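Local coordinates for BF1531-like N-terminal domain-containing protein (Bacteroides fragilis, PDB 3SLR) that is of unknown function but, in this N-terminal part, carries a magnesium-binding, HAD-like phosphatase domain following an FkbH-type domain, and may hydrolyse ester bonds, at residues N316-Q321 and I326-M331; M343-V348 and V353-E358; E91-V96 and N102-D107. One frame throughout, in Å; residues are numbered along the deposited sequence. Where two conformers were deposited one is given.

Contacts 1 and 2 follow one another along the chain in the magnesium-binding, phosphatase-like domain, their centres 14 Å apart. They touch directly: I317 CD1 packs on V344 CG1 at 3.6 Å, and R318 NH2 probably donates a hydrogen bond to H347 O, the same guanidinium being salt-bridged to D315. Both lie near the metal site of D228, D230 and D336 without taking part in it, with the side chain of I317 about 12 Å and that of V344 about 11 Å from a bound magnesium ion. Contact 3 belongs to the FkbH-type N-terminal domain, on the opposite side of the chain's centre. Its nearest atoms are about 37 Å from either of the others.

Contact 1 of 3, residues N316-Q321 and I326-M331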
ATOM      1  N   ASN A 316     -15.724 -23.993  -3.822  1.00 19.60           N
ATOM      2  CA  ASN A 316     -15.743 -23.620  -2.412  1.00 17.85           C
ATOM      3  C   ASN A 316     -15.721 -22.109  -2.203  1.00 15.39           C
ATOM      4  O   ASN A 316     -16.417 -21.585  -1.332  1.00 16.60           O
ATOM      5  CB  ASN A 316     -14.605 -24.311  -1.652  1.00 17.40           C
ATOM      6  CG  ASN A 316     -14.889 -25.785  -1.391  1.00 20.29           C
ATOM      7  OD1 ASN A 316     -16.047 -26.206  -1.364  1.00 18.46           O
ATOM      8  ND2 ASN A 316     -13.832 -26.575  -1.200  1.00 19.25           N
ATOM      9  N   ILE A 317     -14.940 -21.405  -3.010  1.00 17.22           N
ATOM     10  CA  ILE A 317     -14.913 -19.946  -2.918  1.00 19.60           C
ATOM     11  C   ILE A 317     -16.253 -19.312  -3.326  1.00 17.65           C
ATOM     12  O   ILE A 317     -16.677 -18.311  -2.745  1.00 17.39           O
ATOM     13  CB  ILE A 317     -13.728 -19.349  -3.679  1.00 15.98           C
ATOM     14  CG1 ILE A 317     -12.429 -19.733  -2.957  1.00 19.24           C
ATOM     15  CG2 ILE A 317     -13.861 -17.818  -3.781  1.00 17.94           C
ATOM     16  CD1 ILE A 317     -11.169 -19.385  -3.724  1.00 20.71           C
ATOM     17  N   ARG A 318     -16.925 -19.898  -4.307  0.57 18.54           N
ATOM     18  CA  ARG A 318     -18.270 -19.438  -4.632  0.57 19.27           C
ATOM     19  C   ARG A 318     -19.186 -19.610  -3.426  0.57 18.78           C
ATOM     20  O   ARG A 318     -19.970 -18.718  -3.102  0.57 19.67           O
ATOM     21  CB  ARG A 318     -18.814 -20.155  -5.869  0.57 20.40           C
ATOM     22  CG  ARG A 318     -17.951 -19.932  -7.101  0.57 22.05           C
ATOM     23  CD  ARG A 318     -18.560 -20.541  -8.360  0.57 23.24           C
ATOM     24  NE  ARG A 318     -17.579 -20.532  -9.440  0.57 28.01           N
ATOM     25  CZ  ARG A 318     -16.830 -21.574  -9.780  0.57 26.03           C
ATOM     26  NH1 ARG A 318     -16.961 -22.724  -9.142  0.57 27.97           N
ATOM     27  NH2 ARG A 318     -15.958 -21.469 -10.771  0.57 27.62           N
ATOM     28  N   THR A 319     -19.057 -20.741  -2.736  1.00 19.20           N
ATOM     29  CA  THR A 319     -19.854 -20.994  -1.543  1.00 18.82           C
ATOM     30  C   THR A 319     -19.596 -19.915  -0.495  1.00 19.32           C
ATOM     31  O   THR A 319     -20.527 -19.338   0.072  1.00 19.05           O
ATOM     32  CB  THR A 319     -19.572 -22.397  -0.965  1.00 23.02           C
ATOM     33  OG1 THR A 319     -20.007 -23.386  -1.906  1.00 21.21           O
ATOM     34  CG2 THR A 319     -20.313 -22.593   0.346  1.00 21.10           C
ATOM     35  N   ILE A 320     -18.320 -19.635  -0.254  1.00 18.26           N
ATOM     36  CA  ILE A 320     -17.936 -18.581   0.669  1.00 17.73           C
ATOM     37  C   ILE A 320     -18.507 -17.216   0.250  1.00 19.05           C
ATOM     38  O   ILE A 320     -19.093 -16.504   1.069  1.00 21.26           O
ATOM     39  CB  ILE A 320     -16.404 -18.504   0.796  1.00 18.39           C
ATOM     40  CG1 ILE A 320     -15.887 -19.748   1.527  1.00 23.29           C
ATOM     41  CG2 ILE A 320     -16.010 -17.224   1.528  1.00 18.96           C
ATOM     42  CD1 ILE A 320     -14.402 -19.970   1.390  1.00 18.63           C
ATOM     43  N   GLN A 321     -18.341 -16.865  -1.021  1.00 16.77           N
ATOM     44  CA  GLN A 321     -18.828 -15.584  -1.539  1.00 19.25           C
ATOM     45  C   GLN A 321     -20.329 -15.449  -1.324  1.00 22.37           C
ATOM     46  O   GLN A 321     -20.823 -14.396  -0.915  1.00 20.72           O
ATOM     47  CB  GLN A 321     -18.491 -15.450  -3.027  1.00 19.95           C
ATOM     48  CG  GLN A 321     -18.820 -14.099  -3.655  1.00 18.51           C
ATOM     49  CD  GLN A 321     -20.279 -13.966  -4.089  1.00 22.84           C
ATOM     50  OE1 GLN A 321     -20.964 -14.956  -4.345  1.00 23.87           O
ATOM     51  NE2 GLN A 321     -20.756 -12.733  -4.159  1.00 26.00           N
ATOM     52  N   ILE A 326     -20.425 -10.593  -0.511  1.00 20.45           N
ATOM     53  CA  ILE A 326     -19.521  -9.525  -0.927  1.00 21.66           C
ATOM     54  C   ILE A 326     -18.967  -9.922  -2.285  1.00 19.98           C
ATOM     55  O   ILE A 326     -19.083 -11.078  -2.692  1.00 22.58           O
ATOM     56  CB  ILE A 326     -18.361  -9.329   0.051  1.00 23.84           C
ATOM     57  CG1 ILE A 326     -17.612 -10.645   0.225  1.00 21.26           C
ATOM     58  CG2 ILE A 326     -18.865  -8.799   1.387  1.00 25.97           C
ATOM     59  CD1 ILE A 326     -16.335 -10.514   1.042  1.00 21.48           C
ATOM     60  N   GLY A 327     -18.386  -8.969  -2.999  1.00 17.55           N
ATOM     61  CA  GLY A 327     -17.929  -9.238  -4.345  1.00 20.03           C
ATOM     62  C   GLY A 327     -16.692 -10.099  -4.386  1.00 19.50           C
ATOM     63  O   GLY A 327     -15.833 -10.000  -3.502  1.00 20.13           O
ATOM     64  N   PHE A 328     -16.586 -10.936  -5.411  1.00 17.40           N
ATOM     65  CA  PHE A 328     -15.367 -11.696  -5.633  1.00 16.10           C
ATOM     66  C   PHE A 328     -14.180 -10.751  -5.709  1.00 18.83           C
ATOM     67  O   PHE A 328     -13.092 -11.073  -5.238  1.00 18.05           O
ATOM     68  CB  PHE A 328     -15.456 -12.560  -6.901  1.00 18.54           C
ATOM     69  CG  PHE A 328     -16.379 -13.745  -6.768  1.00 16.77           C
ATOM     70  CD1 PHE A 328     -16.042 -14.825  -5.965  1.00 16.28           C
ATOM     71  CD2 PHE A 328     -17.588 -13.774  -7.442  1.00 16.85           C
ATOM     72  CE1 PHE A 328     -16.899 -15.915  -5.833  1.00 17.75           C
ATOM     73  CE2 PHE A 328     -18.448 -14.851  -7.314  1.00 18.74           C
ATOM     74  CZ  PHE A 328     -18.108 -15.926  -6.518  1.00 21.68           C
ATOM     75  N   ASP A 329     -14.400  -9.573  -6.295  1.00 17.41           N
ATOM     76  CA  ASP A 329     -13.341  -8.586  -6.433  1.00 18.02           C
ATOM     77  C   ASP A 329     -12.994  -7.876  -5.118  1.00 17.81           C
ATOM     78  O   ASP A 329     -12.137  -6.993  -5.100  1.00 19.16           O
ATOM     79  CB  ASP A 329     -13.650  -7.591  -7.560  1.00 20.59           C
ATOM     80  CG  ASP A 329     -14.977  -6.867  -7.373  1.00 25.47           C
ATOM     81  OD1 ASP A 329     -15.906  -7.417  -6.750  1.00 22.29           O
ATOM     82  OD2 ASP A 329     -15.100  -5.733  -7.882  1.00 31.85           O
ATOM     83  N   SER A 330     -13.633  -8.279  -4.021  1.00 17.02           N
ATOM     84  CA  SER A 330     -13.262  -7.771  -2.707  1.00 19.94           C
ATOM     85  C   SER A 330     -12.507  -8.835  -1.916  1.00 15.63           C
ATOM     86  O   SER A 330     -12.266  -8.669  -0.718  1.00 17.65           O
ATOM     87  CB  SER A 330     -14.487  -7.300  -1.922  1.00 20.59           C
ATOM     88  OG  SER A 330     -15.190  -8.392  -1.347  1.00 23.37           O
HETATM   89  N   MSE A 331     -12.137  -9.924  -2.593  1.00 15.48           N
HETATM   90  CA  MSE A 331     -11.516 -11.080  -1.921  1.00 15.14           C
HETATM   91  C   MSE A 331     -10.061 -11.297  -2.287  1.00 16.11           C
HETATM   92  O   MSE A 331      -9.653 -11.068  -3.429  1.00 16.96           O
HETATM   93  CB  MSE A 331     -12.289 -12.358  -2.249  1.00 16.84           C
HETATM   94  CG  MSE A 331     -13.664 -12.394  -1.660  1.00 17.83           C
HETATM   95 SE   MSE A 331     -14.712 -13.917  -2.314  1.00 27.42          SE
HETATM   96  CE  MSE A 331     -15.955 -13.904  -0.822  1.00 29.59           C
TER
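In the HAD-like phosphatase domain, helix 313-324 packs against the four-stranded parallel sheet, and this contact is the turn by which the chain leaves that helix for edge strand 331-334. Q321 carries most of it. Its CG stands anti to the backbone N (chi1 -174°), which lays the aliphatic part of the side chain over one face of the F328 ring: CG sits above the ring centre, 3.5 Å from the centroid, as a CH-pi contact. CB comes down nearer the rim, 3.3 Å from F328 CE1. A bend at chi2 keeps the amide over the CZ-CE2 rim of the same face, inclined by 32° to the ring, and turns NE2 to I326 O. Q321 NE2 donates to I326 O over 2.8 Å, a moderately bent bond (148° at the hydrogen) that reaches the oxygen from above the carbonyl plane. The same side chain thus clasps both the backbone and the aromatic ring of the returning segment. R318 CA lies at the ring edge, in its plane, while I317 CG2 packs obliquely on CE1. Within the turn, G327 O accepts from both S330 N and S330 OG, the hydroxyl bond being 2.8 Å long and aligned with a lone pair. On the sheet-facing side, I317 and M331 both touch I226 of strand 224-227, and I320 reaches strands 274-280 and 305-309. Selenomethionine M331, extended beyond CG, points its end at the helix, its methyl CE 3.4 Å from Q321 CA and 4.1 Å from I320 CG2.

Contact 2 of 3, residues M343-V348 and V353-E358; sequences MVREHV and VPELPE
R345 crosses V353 obliquely, its CG 3.7 Å from V353 CB, and V353 CG1 lies over one face of the guanidinium, offset toward its rim. The chain is extended from CG to NE and carries the charged end out to the carbonyl of V353 and the carboxylate of E355. There NH2 serves two acceptors. It donates to V353 O over 2.9 Å, with the oxygen tilted 23° out of the guanidinium plane, and forms a salt bridge to E355 OE1, also 2.9 Å away and met nearly along its C-O axis. NE adds a weak bond to V353 O. Helix 338-347 follows strand 331-334 in the HAD-like domain, and these bonds tie its last turns to the irregular segment that returns past the same strand toward helix 363-368. E355, the centre of an inverse gamma turn, bends at chi2 (63°) to bring its carboxylate back to the arginine, the two flat groups inclined by 30°. Water 1 closes a second path between the charges, accepting from R345 NH1 and donating to E355 OE1 over 2.6 Å. The other carboxylate oxygen, OE2, pairs with R341, so E355 joins two arginines of one helix. On the buried side, V344 CG1 meets V353 CG2 at 4.0 Å, and both valines rest on F333 of strand 331-334.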
HETATM    1  N   MSE A 343      -5.729 -22.336 -10.555  1.00 23.65           N
HETATM    2  CA  MSE A 343      -7.101 -22.702 -10.853  1.00 27.48           C
HETATM    3  C   MSE A 343      -8.109 -21.681 -10.290  1.00 29.63           C
HETATM    4  O   MSE A 343      -9.090 -21.354 -10.961  1.00 27.14           O
HETATM    5  CB  MSE A 343      -7.397 -24.142 -10.435  1.00 30.72           C
HETATM    6  CG  MSE A 343      -7.972 -24.309  -9.055  1.00 36.07           C
HETATM    7 SE   MSE A 343      -9.906 -24.512  -9.131  1.00 75.40          SE
HETATM    8  CE  MSE A 343     -10.036 -25.929 -10.468  1.00 34.39           C
ATOM      9  N   VAL A 344      -7.870 -21.152  -9.089  1.00 20.82           N
ATOM     10  CA  VAL A 344      -8.758 -20.108  -8.582  1.00 21.51           C
ATOM     11  C   VAL A 344      -8.669 -18.855  -9.468  1.00 22.02           C
ATOM     12  O   VAL A 344      -9.680 -18.207  -9.745  1.00 21.90           O
ATOM     13  CB  VAL A 344      -8.498 -19.775  -7.089  1.00 21.84           C
ATOM     14  CG1 VAL A 344      -9.252 -18.523  -6.669  1.00 22.04           C
ATOM     15  CG2 VAL A 344      -8.892 -20.950  -6.203  1.00 22.34           C
ATOM     16  N   ARG A 345      -7.465 -18.527  -9.933  1.00 23.05           N
ATOM     17  CA  ARG A 345      -7.288 -17.383 -10.825  1.00 26.26           C
ATOM     18  C   ARG A 345      -8.113 -17.509 -12.089  1.00 26.20           C
ATOM     19  O   ARG A 345      -8.758 -16.552 -12.520  1.00 30.23           O
ATOM     20  CB  ARG A 345      -5.833 -17.241 -11.242  1.00 26.49           C
ATOM     21  CG  ARG A 345      -4.953 -16.694 -10.181  1.00 25.88           C
ATOM     22  CD  ARG A 345      -3.748 -16.016 -10.793  1.00 31.44           C
ATOM     23  NE  ARG A 345      -2.761 -15.756  -9.764  1.00 26.10           N
ATOM     24  CZ  ARG A 345      -1.787 -16.598  -9.445  1.00 26.14           C
ATOM     25  NH1 ARG A 345      -1.663 -17.740 -10.106  1.00 35.37           N
ATOM     26  NH2 ARG A 345      -0.931 -16.296  -8.483  1.00 26.25           N
ATOM     27  N   GLU A 346      -8.066 -18.689 -12.697  1.00 28.03           N
ATOM     28  CA  GLU A 346      -8.738 -18.906 -13.974  1.00 31.08           C
ATOM     29  C   GLU A 346     -10.240 -19.037 -13.804  1.00 28.47           C
ATOM     30  O   GLU A 346     -11.006 -18.551 -14.633  1.00 27.74           O
ATOM     31  CB  GLU A 346      -8.226 -20.173 -14.654  1.00 33.52           C
ATOM     32  CG  GLU A 346      -6.726 -20.255 -14.838  1.00 43.20           C
ATOM     33  CD  GLU A 346      -6.307 -21.587 -15.434  1.00 48.73           C
ATOM     34  OE1 GLU A 346      -7.112 -22.177 -16.192  1.00 52.94           O
ATOM     35  OE2 GLU A 346      -5.182 -22.047 -15.134  1.00 53.87           O
ATOM     36  N   HIS A 347     -10.663 -19.700 -12.734  1.00 24.26           N
ATOM     37  CA  HIS A 347     -12.064 -20.083 -12.603  1.00 25.36           C
ATOM     38  C   HIS A 347     -12.912 -19.119 -11.785  1.00 25.44           C
ATOM     39  O   HIS A 347     -14.136 -19.156 -11.855  1.00 26.71           O
ATOM     40  CB  HIS A 347     -12.186 -21.518 -12.081  1.00 25.27           C
ATOM     41  CG  HIS A 347     -11.747 -22.542 -13.079  1.00 30.91           C
ATOM     42  ND1 HIS A 347     -10.625 -23.319 -12.908  1.00 38.09           N
ATOM     43  CD2 HIS A 347     -12.261 -22.883 -14.286  1.00 34.80           C
ATOM     44  CE1 HIS A 347     -10.476 -24.111 -13.955  1.00 37.49           C
ATOM     45  NE2 HIS A 347     -11.451 -23.863 -14.808  1.00 38.44           N
ATOM     46  N   VAL A 348     -12.272 -18.257 -11.005  1.00 20.37           N
ATOM     47  CA  VAL A 348     -13.028 -17.250 -10.273  1.00 21.49           C
ATOM     48  C   VAL A 348     -12.430 -15.864 -10.528  1.00 21.61           C
ATOM     49  O   VAL A 348     -11.765 -15.298  -9.662  1.00 21.30           O
ATOM     50  CB  VAL A 348     -13.049 -17.529  -8.760  1.00 23.20           C
ATOM     51  CG1 VAL A 348     -14.198 -16.779  -8.104  1.00 21.72           C
ATOM     52  CG2 VAL A 348     -13.148 -19.028  -8.478  1.00 23.78           C
ATOM     53  N   VAL A 353      -5.204 -13.289  -6.193  1.00 14.71           N
ATOM     54  CA  VAL A 353      -4.471 -14.474  -5.770  1.00 17.56           C
ATOM     55  C   VAL A 353      -2.964 -14.202  -5.800  1.00 17.80           C
ATOM     56  O   VAL A 353      -2.304 -14.427  -6.816  1.00 18.12           O
ATOM     57  CB  VAL A 353      -4.789 -15.679  -6.676  1.00 18.62           C
ATOM     58  CG1 VAL A 353      -4.167 -16.942  -6.099  1.00 17.42           C
ATOM     59  CG2 VAL A 353      -6.311 -15.853  -6.837  1.00 18.96           C
ATOM     60  N   PRO A 354      -2.420 -13.704  -4.685  1.00 18.51           N
ATOM     61  CA  PRO A 354      -0.996 -13.349  -4.655  1.00 17.58           C
ATOM     62  C   PRO A 354      -0.086 -14.530  -4.961  1.00 17.24           C
ATOM     63  O   PRO A 354      -0.348 -15.651  -4.523  1.00 19.26           O
ATOM     64  CB  PRO A 354      -0.794 -12.864  -3.223  1.00 18.50           C
ATOM     65  CG  PRO A 354      -2.108 -12.253  -2.880  1.00 16.26           C
ATOM     66  CD  PRO A 354      -3.131 -13.204  -3.500  1.00 15.34           C
ATOM     67  N   GLU A 355       0.971 -14.258  -5.716  1.00 19.51           N
ATOM     68  CA  GLU A 355       1.952 -15.271  -6.085  1.00 19.10           C
ATOM     69  C   GLU A 355       2.946 -15.434  -4.935  1.00 18.84           C
ATOM     70  O   GLU A 355       4.072 -14.934  -4.993  1.00 19.78           O
ATOM     71  CB  GLU A 355       2.666 -14.851  -7.376  1.00 23.06           C
ATOM     72  CG  GLU A 355       3.678 -15.845  -7.922  1.00 27.28           C
ATOM     73  CD  GLU A 355       3.046 -17.170  -8.314  1.00 26.84           C
ATOM     74  OE1 GLU A 355       1.852 -17.191  -8.662  1.00 33.84           O
ATOM     75  OE2 GLU A 355       3.746 -18.196  -8.272  1.00 27.92           O
ATOM     76  N   LEU A 356       2.516 -16.121  -3.880  1.00 17.02           N
ATOM     77  CA  LEU A 356       3.366 -16.331  -2.711  1.00 19.61           C
ATOM     78  C   LEU A 356       4.680 -16.995  -3.104  1.00 22.54           C
ATOM     79  O   LEU A 356       4.696 -17.910  -3.933  1.00 20.91           O
ATOM     80  CB  LEU A 356       2.659 -17.216  -1.688  1.00 19.50           C
ATOM     81  CG  LEU A 356       1.506 -16.627  -0.877  1.00 20.40           C
ATOM     82  CD1 LEU A 356       0.867 -17.724  -0.045  1.00 18.42           C
ATOM     83  CD2 LEU A 356       1.993 -15.500   0.022  1.00 17.97           C
ATOM     84  N   PRO A 357       5.792 -16.540  -2.504  1.00 20.00           N
ATOM     85  CA  PRO A 357       7.086 -17.185  -2.736  1.00 21.58           C
ATOM     86  C   PRO A 357       7.100 -18.566  -2.093  1.00 23.69           C
ATOM     87  O   PRO A 357       6.252 -18.860  -1.254  1.00 22.07           O
ATOM     88  CB  PRO A 357       8.067 -16.258  -2.008  1.00 20.86           C
ATOM     89  CG  PRO A 357       7.250 -15.659  -0.895  1.00 20.28           C
ATOM     90  CD  PRO A 357       5.876 -15.453  -1.510  1.00 19.95           C
ATOM     91  N   GLU A 358       8.050 -19.408  -2.478  1.00 23.15           N
ATOM     92  CA  GLU A 358       8.074 -20.774  -1.973  1.00 28.03           C
ATOM     93  C   GLU A 358       8.427 -20.876  -0.484  1.00 24.77           C
ATOM     94  O   GLU A 358       7.909 -21.740   0.235  1.00 24.32           O
ATOM     95  CB  GLU A 358       8.995 -21.639  -2.834  1.00 30.52           C
ATOM     96  CG  GLU A 358       8.356 -22.958  -3.239  1.00 41.23           C
ATOM     97  CD  GLU A 358       8.782 -23.422  -4.620  1.00 42.31           C
ATOM     98  OE1 GLU A 358       9.259 -22.584  -5.420  1.00 42.03           O
ATOM     99  OE2 GLU A 358       8.636 -24.632  -4.901  1.00 45.37           O
TER
HETATM  100  O   HOH W   1       0.435 -19.383  -8.910  1.00 31.89           O

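Contact 3 of 3, residues E91-V96 and N102-D107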
ATOM      1  N   GLU A  91      17.429  20.556   0.396  1.00 12.34           N
ATOM      2  CA  GLU A  91      18.083  21.732  -0.162  1.00 13.99           C
ATOM      3  C   GLU A  91      17.562  23.018   0.478  1.00 13.80           C
ATOM      4  O   GLU A  91      18.343  23.901   0.846  1.00 15.46           O
ATOM      5  CB  GLU A  91      17.932  21.791  -1.680  1.00 12.58           C
ATOM      6  CG  GLU A  91      18.480  23.102  -2.235  1.00 15.88           C
ATOM      7  CD  GLU A  91      18.663  23.098  -3.736  1.00 19.32           C
ATOM      8  OE1 GLU A  91      17.765  22.618  -4.446  1.00 19.30           O
ATOM      9  OE2 GLU A  91      19.706  23.594  -4.204  1.00 21.48           O
ATOM     10  N   LYS A  92      16.248  23.128   0.617  1.00 15.64           N
ATOM     11  CA  LYS A  92      15.639  24.302   1.245  1.00 13.45           C
ATOM     12  C   LYS A  92      16.218  24.550   2.635  1.00 16.67           C
ATOM     13  O   LYS A  92      16.608  25.669   2.981  1.00 16.48           O
ATOM     14  CB  LYS A  92      14.120  24.122   1.309  1.00 15.89           C
ATOM     15  CG  LYS A  92      13.346  25.291   1.882  1.00 22.75           C
ATOM     16  CD  LYS A  92      11.835  25.037   1.750  1.00 25.84           C
ATOM     17  CE  LYS A  92      11.017  26.250   2.149  1.00 32.07           C
ATOM     18  NZ  LYS A  92      11.403  26.716   3.500  1.00 35.48           N
ATOM     19  N   HIS A  93      16.279  23.484   3.424  1.00 14.10           N
ATOM     20  CA  HIS A  93      16.835  23.532   4.772  1.00 15.89           C
ATOM     21  C   HIS A  93      18.301  23.979   4.780  1.00 14.77           C
ATOM     22  O   HIS A  93      18.711  24.771   5.620  1.00 15.92           O
ATOM     23  CB  HIS A  93      16.653  22.151   5.425  1.00 12.51           C
ATOM     24  CG  HIS A  93      17.378  21.975   6.727  1.00 15.07           C
ATOM     25  ND1 HIS A  93      18.674  21.514   6.795  1.00 14.38           N
ATOM     26  CD2 HIS A  93      16.974  22.157   8.008  1.00 14.72           C
ATOM     27  CE1 HIS A  93      19.045  21.436   8.064  1.00 14.25           C
ATOM     28  NE2 HIS A  93      18.029  21.820   8.820  1.00 15.38           N
ATOM     29  N   SER A  94      19.087  23.482   3.831  1.00 14.52           N
ATOM     30  CA  SER A  94      20.535  23.714   3.844  1.00 16.20           C
ATOM     31  C   SER A  94      20.909  25.178   3.602  1.00 19.03           C
ATOM     32  O   SER A  94      21.980  25.619   4.016  1.00 19.39           O
ATOM     33  CB  SER A  94      21.219  22.855   2.780  1.00 15.58           C
ATOM     34  OG  SER A  94      21.028  23.429   1.492  1.00 16.80           O
ATOM     35  N   LEU A  95      20.027  25.922   2.938  1.00 18.41           N
ATOM     36  CA  LEU A  95      20.333  27.295   2.520  1.00 21.88           C
ATOM     37  C   LEU A  95      19.978  28.377   3.546  1.00 26.36           C
ATOM     38  O   LEU A  95      20.286  29.552   3.343  1.00 27.32           O
ATOM     39  CB  LEU A  95      19.643  27.603   1.186  1.00 20.98           C
ATOM     40  CG  LEU A  95      20.119  26.730   0.017  1.00 20.92           C
ATOM     41  CD1 LEU A  95      19.246  26.901  -1.224  1.00 22.45           C
ATOM     42  CD2 LEU A  95      21.575  27.020  -0.303  1.00 22.30           C
ATOM     43  N   VAL A  96      19.337  27.995   4.644  1.00 24.14           N
ATOM     44  CA  VAL A  96      18.907  28.986   5.628  1.00 25.95           C
ATOM     45  C   VAL A  96      19.620  28.822   6.972  1.00 25.13           C
ATOM     46  O   VAL A  96      20.183  27.767   7.266  1.00 25.18           O
ATOM     47  CB  VAL A  96      17.373  28.982   5.797  1.00 23.91           C
ATOM     48  CG1 VAL A  96      16.701  29.332   4.474  1.00 26.93           C
ATOM     49  CG2 VAL A  96      16.882  27.626   6.311  1.00 19.36           C
ATOM     50  N   ASN A 102      14.693  25.952  12.243  1.00 22.74           N
ATOM     51  CA  ASN A 102      13.820  25.589  13.357  1.00 25.46           C
ATOM     52  C   ASN A 102      12.350  25.649  12.969  1.00 22.70           C
ATOM     53  O   ASN A 102      11.489  25.107  13.665  1.00 22.42           O
ATOM     54  CB  ASN A 102      14.074  26.514  14.553  1.00 29.29           C
ATOM     55  CG  ASN A 102      15.062  25.934  15.534  1.00 31.60           C
ATOM     56  OD1 ASN A 102      14.928  24.788  15.956  1.00 35.52           O
ATOM     57  ND2 ASN A 102      16.071  26.723  15.900  1.00 34.77           N
ATOM     58  N   LYS A 103      12.067  26.307  11.847  1.00 23.43           N
ATOM     59  CA  LYS A 103      10.698  26.490  11.384  1.00 22.06           C
ATOM     60  C   LYS A 103      10.397  25.660  10.138  1.00 21.66           C
ATOM     61  O   LYS A 103       9.344  25.830   9.528  1.00 20.39           O
ATOM     62  CB  LYS A 103      10.436  27.969  11.067  1.00 24.67           C
ATOM     63  CG  LYS A 103      10.444  28.880  12.286  1.00 26.87           C
ATOM     64  CD  LYS A 103      10.290  30.337  11.894  1.00 35.36           C
ATOM     65  CE  LYS A 103      10.381  31.245  13.115  1.00 40.26           C
ATOM     66  NZ  LYS A 103      10.693  32.659  12.739  1.00 40.79           N
ATOM     67  N   LEU A 104      11.319  24.778   9.750  1.00 19.46           N
ATOM     68  CA  LEU A 104      11.157  24.013   8.507  1.00 17.72           C
ATOM     69  C   LEU A 104       9.853  23.221   8.514  1.00 16.15           C
ATOM     70  O   LEU A 104       9.007  23.374   7.636  1.00 16.30           O
ATOM     71  CB  LEU A 104      12.333  23.050   8.295  1.00 17.85           C
ATOM     72  CG  LEU A 104      12.377  22.370   6.918  1.00 16.14           C
ATOM     73  CD1 LEU A 104      12.801  23.362   5.849  1.00 19.33           C
ATOM     74  CD2 LEU A 104      13.313  21.182   6.930  1.00 14.23           C
ATOM     75  N   ALA A 105       9.695  22.355   9.506  1.00 16.42           N
ATOM     76  CA  ALA A 105       8.481  21.558   9.603  1.00 15.47           C
ATOM     77  C   ALA A 105       7.237  22.428   9.745  1.00 17.94           C
ATOM     78  O   ALA A 105       6.244  22.219   9.044  1.00 17.69           O
ATOM     79  CB  ALA A 105       8.575  20.569  10.751  1.00 18.18           C
ATOM     80  N   ASP A 106       7.286  23.391  10.664  1.00 16.98           N
ATOM     81  CA  ASP A 106       6.129  24.256  10.909  1.00 20.43           C
ATOM     82  C   ASP A 106       5.650  24.969   9.643  1.00 19.25           C
ATOM     83  O   ASP A 106       4.455  25.022   9.372  1.00 19.81           O
ATOM     84  CB  ASP A 106       6.436  25.290  11.996  1.00 21.40           C
ATOM     85  CG  ASP A 106       6.529  24.675  13.385  1.00 23.14           C
ATOM     86  OD1 ASP A 106       5.911  23.615  13.618  1.00 29.65           O
ATOM     87  OD2 ASP A 106       7.215  25.270  14.247  1.00 30.76           O
ATOM     88  N   ASP A 107       6.579  25.515   8.872  1.00 18.25           N
ATOM     89  CA  ASP A 107       6.205  26.228   7.652  1.00 19.55           C
ATOM     90  C   ASP A 107       5.548  25.307   6.623  1.00 19.97           C
ATOM     91  O   ASP A 107       4.556  25.675   5.980  1.00 18.48           O
ATOM     92  CB  ASP A 107       7.421  26.915   7.024  1.00 19.76           C
ATOM     93  CG  ASP A 107       7.908  28.113   7.831  1.00 26.66           C
ATOM     94  OD1 ASP A 107       7.181  28.580   8.738  1.00 24.40           O
ATOM     95  OD2 ASP A 107       9.023  28.600   7.545  1.00 30.11           O
TER
HETATM   96  O   HOH W   2       9.582  24.643   5.084  1.00 20.80           O
HETATM   97  O   HOH W   3      10.263  27.298   5.633  1.00 33.64           O
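L104 reaches across to H93 from the first turn of helix 104-118. Its CB points at the facing helix, and CG stands anti to the backbone N (chi1 -171°), which extends the branched end toward the H93 side chain. From CG the two methyls divide the work. CD2 sits 3.8 Å from H93 CB and 3.9 Å from H93 CD2, approaching the imidazole obliquely as the two side chains cross at about a right angle. CD1 lies 4.1 Å from the same H93 CB, and it also comes near the end of K92, with NZ at 4.3 Å. The imidazole is fixed from beyond the two segments: NE2 bonds to the backbone O of S145, and F147 meets the ring edge-to-face. F147 also packs on L104, so the leucine and histidine share an aromatic neighbour at the start of helix 147-164. Toward the outer side, K92 is joined to the second helix through water. Water 2 accepts from K92 NZ and donates to L104 O over 2.9 Å. The charged atoms K92 NZ and D107 OD2 stay 5.1 Å apart; water 3 lies between them, but so close to NZ that this link is doubtful. This is plain helix-to-helix packing around the short connection through helix 98-101, on the crossover that leads from strand 79-83 to strand 122-126 in the parallel alpha/beta sheet of the FkbH-type, SGNH-hydrolase-related N-terminal domain.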